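Cwp19 (Clostridioides difficile, PDB 5OQ3) probably hydrolyses glycosidic bonds in cell-wall polymers through its TIM-barrel glycoside hydrolase domain, and may have amidase activity as a whole protein. Local coordinates at residues A[84-89]-A[141-146]; A[78-83]-A[90-95]. All coordinates share one frame; numbering follows the deposited sequence.

Contact 1 of 2, residues A[84-89]-A[141-146]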
loop_
_atom_site.group_PDB
_atom_site.type_symbol
_atom_site.label_atom_id
_atom_site.label_comp_id
_atom_site.label_asym_id
_atom_site.label_seq_id
_atom_site.Cartn_x
_atom_site.Cartn_y
_atom_site.Cartn_z
ATOM N N ASN A 84 3.582 14.376 16.239
ATOM C CA ASN A 84 4.199 15.695 16.333
ATOM C C ASN A 84 4.742 16.149 14.949
ATOM O O ASN A 84 5.476 17.122 14.857
ATOM C CB ASN A 84 5.348 15.660 17.372
ATOM C CG ASN A 84 4.869 15.415 18.794
ATOM O OD1 ASN A 84 3.770 15.832 19.186
ATOM N ND2 ASN A 84 5.718 14.775 19.597
ATOM N N ILE A 85 4.396 15.424 13.882
ATOM C CA ILE A 85 4.900 15.682 12.518
ATOM C C ILE A 85 3.739 15.927 11.531
ATOM O O ILE A 85 3.787 16.859 10.727
ATOM C CB ILE A 85 5.763 14.486 12.009
ATOM C CG1 ILE A 85 6.911 14.170 12.991
ATOM C CG2 ILE A 85 6.301 14.761 10.598
ATOM C CD1 ILE A 85 7.615 12.860 12.683
ATOM N N ASN A 86 2.729 15.064 11.547
ATOM C CA ASN A 86 1.699 15.033 10.529
ATOM C C ASN A 86 0.351 15.314 11.151
ATOM O O ASN A 86 0.112 14.993 12.307
ATOM C CB ASN A 86 1.711 13.659 9.821
ATOM C CG ASN A 86 2.942 13.488 8.974
ATOM O OD1 ASN A 86 3.084 14.156 7.976
ATOM N ND2 ASN A 86 3.857 12.622 9.406
ATOM N N PRO A 87 -0.570 15.934 10.380
ATOM C CA PRO A 87 -1.862 16.372 10.924
ATOM C C PRO A 87 -2.861 15.237 11.043
ATOM O O PRO A 87 -2.828 14.283 10.248
ATOM C CB PRO A 87 -2.379 17.328 9.849
ATOM C CG PRO A 87 -1.749 16.804 8.584
ATOM C CD PRO A 87 -0.358 16.402 9.003
ATOM N N TRP A 88 -3.827 15.366 11.966
ATOM C CA TRP A 88 -4.916 14.389 12.051
ATOM C C TRP A 88 -5.640 14.245 10.725
ATOM O O TRP A 88 -5.976 15.242 10.068
ATOM C CB TRP A 88 -5.946 14.780 13.117
ATOM C CG TRP A 88 -5.455 14.728 14.538
ATOM C CD1 TRP A 88 -5.142 15.779 15.352
ATOM C CD2 TRP A 88 -5.283 13.546 15.314
ATOM N NE1 TRP A 88 -4.769 15.312 16.592
ATOM C CE2 TRP A 88 -4.889 13.946 16.603
ATOM C CE3 TRP A 88 -5.461 12.173 15.046
ATOM C CZ2 TRP A 88 -4.615 13.016 17.627
ATOM C CZ3 TRP A 88 -5.185 11.254 16.064
ATOM C CH2 TRP A 88 -4.790 11.688 17.339
ATOM N N SER A 89 -5.952 13.014 10.352
ATOM C CA SER A 89 -6.627 12.756 9.077
ATOM C C SER A 89 -8.066 13.278 9.076
ATOM O O SER A 89 -8.814 13.092 10.021
ATOM C CB SER A 89 -6.654 11.255 8.787
ATOM O OG SER A 89 -7.358 10.989 7.588
ATOM N N ASN A 141 0.420 24.016 10.321
ATOM C CA ASN A 141 1.541 23.159 10.705
ATOM C C ASN A 141 1.806 21.998 9.738
ATOM O O ASN A 141 2.664 21.165 9.994
ATOM C CB ASN A 141 1.325 22.623 12.128
ATOM C CG ASN A 141 0.103 21.701 12.251
ATOM O OD1 ASN A 141 -0.637 21.470 11.276
ATOM N ND2 ASN A 141 -0.123 21.178 13.476
ATOM N N HIS A 142 1.074 21.942 8.630
ATOM C CA HIS A 142 1.200 20.835 7.678
ATOM C C HIS A 142 2.598 20.883 7.050
ATOM O O HIS A 142 3.037 21.965 6.646
ATOM C CB HIS A 142 0.126 20.991 6.622
ATOM C CG HIS A 142 -0.051 19.800 5.742
ATOM N ND1 HIS A 142 0.939 19.331 4.899
ATOM C CD2 HIS A 142 -1.115 18.989 5.560
ATOM C CE1 HIS A 142 0.483 18.285 4.242
ATOM N NE2 HIS A 142 -0.763 18.062 4.617
ATOM N N PRO A 143 3.312 19.734 6.994
ATOM C CA PRO A 143 4.649 19.761 6.374
ATOM C C PRO A 143 4.736 20.388 5.000
ATOM O O PRO A 143 5.740 21.006 4.683
ATOM C CB PRO A 143 5.045 18.288 6.339
ATOM C CG PRO A 143 4.287 17.676 7.484
ATOM C CD PRO A 143 2.978 18.391 7.533
ATOM N N ALA A 144 3.717 20.208 4.161
ATOM C CA ALA A 144 3.738 20.773 2.816
ATOM C C ALA A 144 3.587 22.321 2.842
ATOM O O ALA A 144 4.099 23.016 1.963
ATOM C CB ALA A 144 2.640 20.147 1.981
ATOM N N LYS A 145 2.871 22.820 3.839
ATOM C CA LYS A 145 2.738 24.262 4.024
ATOM C C LYS A 145 4.023 24.870 4.584
ATOM O O LYS A 145 4.473 25.942 4.145
ATOM C CB LYS A 145 1.538 24.588 4.943
ATOM C CG LYS A 145 1.288 26.071 5.097
ATOM C CD LYS A 145 -0.078 26.319 5.706
ATOM C CE LYS A 145 -1.156 26.556 4.647
ATOM N NZ LYS A 145 -1.096 27.930 4.101
ATOM N N LYS A 146 4.661 24.164 5.505
ATOM C CA LYS A 146 5.939 24.629 6.046
ATOM C C LYS A 146 7.113 24.533 5.076
ATOM O O LYS A 146 8.117 25.246 5.243
ATOM C CB LYS A 146 6.306 23.838 7.291
ATOM C CG LYS A 146 5.323 24.055 8.438
ATOM C CD LYS A 146 5.751 23.365 9.740
ATOM C CE LYS A 146 5.758 21.843 9.652
ATOM N NZ LYS A 146 5.633 21.263 11.026
HETATM O O HOH W 1 5.888 18.589 10.756
HETATM O O HOH W 2 1.035 18.609 11.408
#
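Pro-143 and Pro-87 meet ring to ring across this contact, their CD atoms 4.2 Å apart, and the pair illustrates how a loop can pack against the start of a short helix without a direct hydrogen bond. The tight part lies around Pro-143: its CG comes to 3.4 Å from the backbone O of Ile-85 and also lies against OD1 of Asn-86, whose side chain crosses the proline at about a right angle. That amide is held from elsewhere, OD1 accepting from Tyr-170 and ND2 bonded to Ser-174, both on helix 165-181. Beside it, CG of Pro-87 approaches CD2 of His-142 at 3.8 Å, oblique to the imidazole. The ring's rotation is fixed by its own helix: with CG anti to the backbone N (chi1 -168°), ND1 accepts from Ala-144 N at 3.0 Å, almost exactly in the ring plane. Toward the exposed Lys-146 the contact is looser: the same Ile-85 O accepts from a water that in turn accepts from Lys-146 NZ, 2.7 Å from each atom. The arrangement joins two of the long loops that follow strands 68-74 and 118-123 of a TIM barrel, with His-142 as N-cap of the short helix 143-146.

Contact 2 of 2, residues A[78-83]-A[90-95]. With EDO (1,2-ethanediol), chain C.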
loop_
_atom_site.group_PDB
_atom_site.type_symbol
_atom_site.label_atom_id
_atom_site.label_comp_id
_atom_site.label_asym_id
_atom_site.label_seq_id
_atom_site.Cartn_x
_atom_site.Cartn_y
_atom_site.Cartn_z
ATOM N N ASP A 78 -1.205 12.560 6.324
ATOM C CA ASP A 78 -1.989 12.784 7.529
ATOM C C ASP A 78 -1.821 11.560 8.407
ATOM O O ASP A 78 -1.011 10.658 8.106
ATOM C CB ASP A 78 -3.430 13.100 7.165
ATOM C CG ASP A 78 -4.104 11.953 6.407
ATOM O OD1 ASP A 78 -3.417 10.926 6.101
ATOM O OD2 ASP A 78 -5.328 12.084 6.130
ATOM N N ALA A 79 -2.561 11.524 9.516
ATOM C CA ALA A 79 -2.315 10.495 10.522
ATOM C C ALA A 79 -3.621 10.102 11.189
ATOM O O ALA A 79 -4.381 10.966 11.644
ATOM C CB ALA A 79 -1.316 11.002 11.566
ATOM N N LEU A 80 -3.828 8.788 11.301
ATOM C CA LEU A 80 -4.859 8.274 12.194
ATOM C C LEU A 80 -4.222 7.864 13.528
ATOM O O LEU A 80 -4.524 6.816 14.082
ATOM C CB LEU A 80 -5.637 7.120 11.537
ATOM C CG LEU A 80 -6.616 7.595 10.446
ATOM C CD1 LEU A 80 -5.989 7.801 9.087
ATOM C CD2 LEU A 80 -7.824 6.704 10.309
ATOM N N TYR A 81 -3.321 8.719 14.025
ATOM C CA TYR A 81 -2.571 8.475 15.259
ATOM C C TYR A 81 -2.067 9.834 15.733
ATOM O O TYR A 81 -1.991 10.783 14.935
ATOM C CB TYR A 81 -1.385 7.539 15.051
ATOM C CG TYR A 81 -0.432 7.926 13.922
ATOM C CD1 TYR A 81 -0.675 7.541 12.605
ATOM C CD2 TYR A 81 0.698 8.697 14.159
ATOM C CE1 TYR A 81 0.194 7.884 11.583
ATOM C CE2 TYR A 81 1.566 9.048 13.150
ATOM C CZ TYR A 81 1.307 8.657 11.859
ATOM O OH TYR A 81 2.176 9.003 10.844
ATOM N N LYS A 82 -1.694 9.900 17.001
ATOM C CA LYS A 82 -1.130 11.094 17.612
ATOM C C LYS A 82 0.297 11.284 17.087
ATOM O O LYS A 82 1.135 10.371 17.151
ATOM C CB LYS A 82 -1.146 10.962 19.120
ATOM C CG LYS A 82 -0.740 12.217 19.848
ATOM C CD LYS A 82 -1.151 12.115 21.314
ATOM C CE LYS A 82 -0.934 13.426 22.027
ATOM N NZ LYS A 82 -1.004 13.116 23.487
ATOM N N SER A 83 0.569 12.469 16.541
ATOM C CA SER A 83 1.820 12.764 15.834
ATOM C C SER A 83 2.273 14.182 16.175
ATOM O O SER A 83 1.441 15.073 16.317
ATOM C CB SER A 83 1.594 12.680 14.327
ATOM O OG SER A 83 2.779 12.958 13.607
ATOM N N GLU A 90 -8.449 13.902 7.968
ATOM C CA GLU A 90 -9.808 14.363 7.780
ATOM C C GLU A 90 -10.813 13.226 7.762
ATOM O O GLU A 90 -12.012 13.481 7.927
ATOM C CB GLU A 90 -9.923 15.120 6.473
ATOM C CG GLU A 90 -9.898 14.250 5.234
ATOM C CD GLU A 90 -9.467 14.996 3.997
ATOM O OE1 GLU A 90 -10.344 15.316 3.171
ATOM O OE2 GLU A 90 -8.262 15.302 3.878
ATOM N N TYR A 91 -10.369 11.981 7.573
ATOM C CA TYR A 91 -11.370 10.903 7.439
ATOM C C TYR A 91 -11.949 10.464 8.783
ATOM O O TYR A 91 -12.916 9.743 8.804
ATOM C CB TYR A 91 -10.822 9.722 6.620
ATOM C CG TYR A 91 -10.352 10.212 5.247
ATOM C CD1 TYR A 91 -11.267 10.730 4.322
ATOM C CD2 TYR A 91 -9.001 10.266 4.917
ATOM C CE1 TYR A 91 -10.846 11.251 3.127
ATOM C CE2 TYR A 91 -8.568 10.757 3.685
ATOM C CZ TYR A 91 -9.490 11.261 2.791
ATOM O OH TYR A 91 -9.062 11.774 1.568
ATOM N N LEU A 92 -11.389 10.934 9.896
ATOM C CA LEU A 92 -11.967 10.675 11.216
ATOM C C LEU A 92 -13.118 11.609 11.565
ATOM O O LEU A 92 -14.104 11.181 12.168
ATOM C CB LEU A 92 -10.875 10.783 12.300
ATOM C CG LEU A 92 -9.861 9.617 12.227
ATOM C CD1 LEU A 92 -8.546 9.964 12.909
ATOM C CD2 LEU A 92 -10.449 8.332 12.844
ATOM N N THR A 93 -12.952 12.886 11.244
ATOM C CA THR A 93 -13.916 13.945 11.641
ATOM C C THR A 93 -14.627 14.744 10.510
ATOM O O THR A 93 -15.619 15.354 10.718
ATOM C CB THR A 93 -13.206 14.994 12.509
ATOM O OG1 THR A 93 -12.185 15.618 11.713
ATOM C CG2 THR A 93 -12.598 14.315 13.731
ATOM N N GLY A 94 -13.977 14.668 9.323
ATOM C CA GLY A 94 -14.422 15.502 8.180
ATOM C C GLY A 94 -13.511 16.700 7.964
ATOM O O GLY A 94 -13.656 17.384 6.969
ATOM N N THR A 95 -12.612 16.989 8.908
ATOM C CA THR A 95 -11.733 18.172 8.857
ATOM C C THR A 95 -10.259 17.825 9.098
ATOM O O THR A 95 -9.927 17.288 10.168
ATOM C CB THR A 95 -12.193 19.206 9.927
ATOM O OG1 THR A 95 -13.566 19.524 9.702
ATOM C CG2 THR A 95 -11.355 20.478 9.882
HETATM C C1 EDO C . -1.845 14.474 14.631
HETATM O O1 EDO C . -2.251 13.268 14.045
HETATM C C2 EDO C . -1.749 14.308 16.077
HETATM O O2 EDO C . -0.480 14.632 16.579
HETATM O O HOH W 3 -6.542 14.450 5.846
#
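OD2 of Asp-78 is joined to the backbone N of Glu-90 by a water, which donates to the carboxylate at 2.7 Å and accepts from the Glu-90 N at 2.9 Å; the hydroxyl of Ser-89 is a second grip on the same OD2. The water also donates to OE2 of Glu-90 at 2.7 Å, so three protein atoms share one solvent molecule and the two acids are joined without touching. Their nearest carboxylate oxygens, Asp-78 OD2 and Glu-90 OE2, stay 4.9 Å apart; Lys-76, in a salt bridge with Glu-90, would be expected to offset the like charges. The other oxygen of Asp-78, OD1, accepts from the backbone N of Lys-76.

The segments belong to the long loop after the second strand of the TIM barrel, 68-74, and the water-bridged joint lies where that loop enters the short, weakly bonded helix 90-93. Ser-89 is the N-cap, its OG accepting from Tyr-91 N, so Asp-78 acts as a second shell behind the cap. CG of Glu-90 lies over one face of the Tyr-91 ring, 3.7 Å above its plane.

Away from the charges the contact turns apolar. Leu-80 and Leu-92 cross at a slant, with CD1 of Leu-92 3.9 Å from CG of Leu-80, while the CD2 methyls of the two leucines also meet. Pro-104, at the start of helix 104-114, touches Leu-92 as well. Farther along 78-83, the CB of Ala-79 sits over the centre of the Tyr-81 ring, and a 1,2-ethanediol, probably from the crystallisation liquor, donates through O1 to Tyr-81 O at 2.7 Å, though its other end is modelled too close to Ser-83 for its place to be sure.

Overall arrangement
Both contacts are largely buried and lie about 11 Å apart, centre to centre, on the same side of the chain's centre. They share the loop after strand 68-74: contact 2 folds it back on itself, 78-83 against 90-95, whereas contact 1 uses the intervening residues 84-89 to reach the start of helix 143-146, in the loop region after strand 118-123, more than fifty residues on. Ser-89 ties the two together, its backbone N bonding to Ala-79 O. Chemistry follows place. Contact 1, somewhat farther from the chain's centre, relies on prolines and a carbonyl, with water bridging toward an exposed lysine; contact 2 buries a carboxylate beside a helix start, with a leucine pair packed separately alongside.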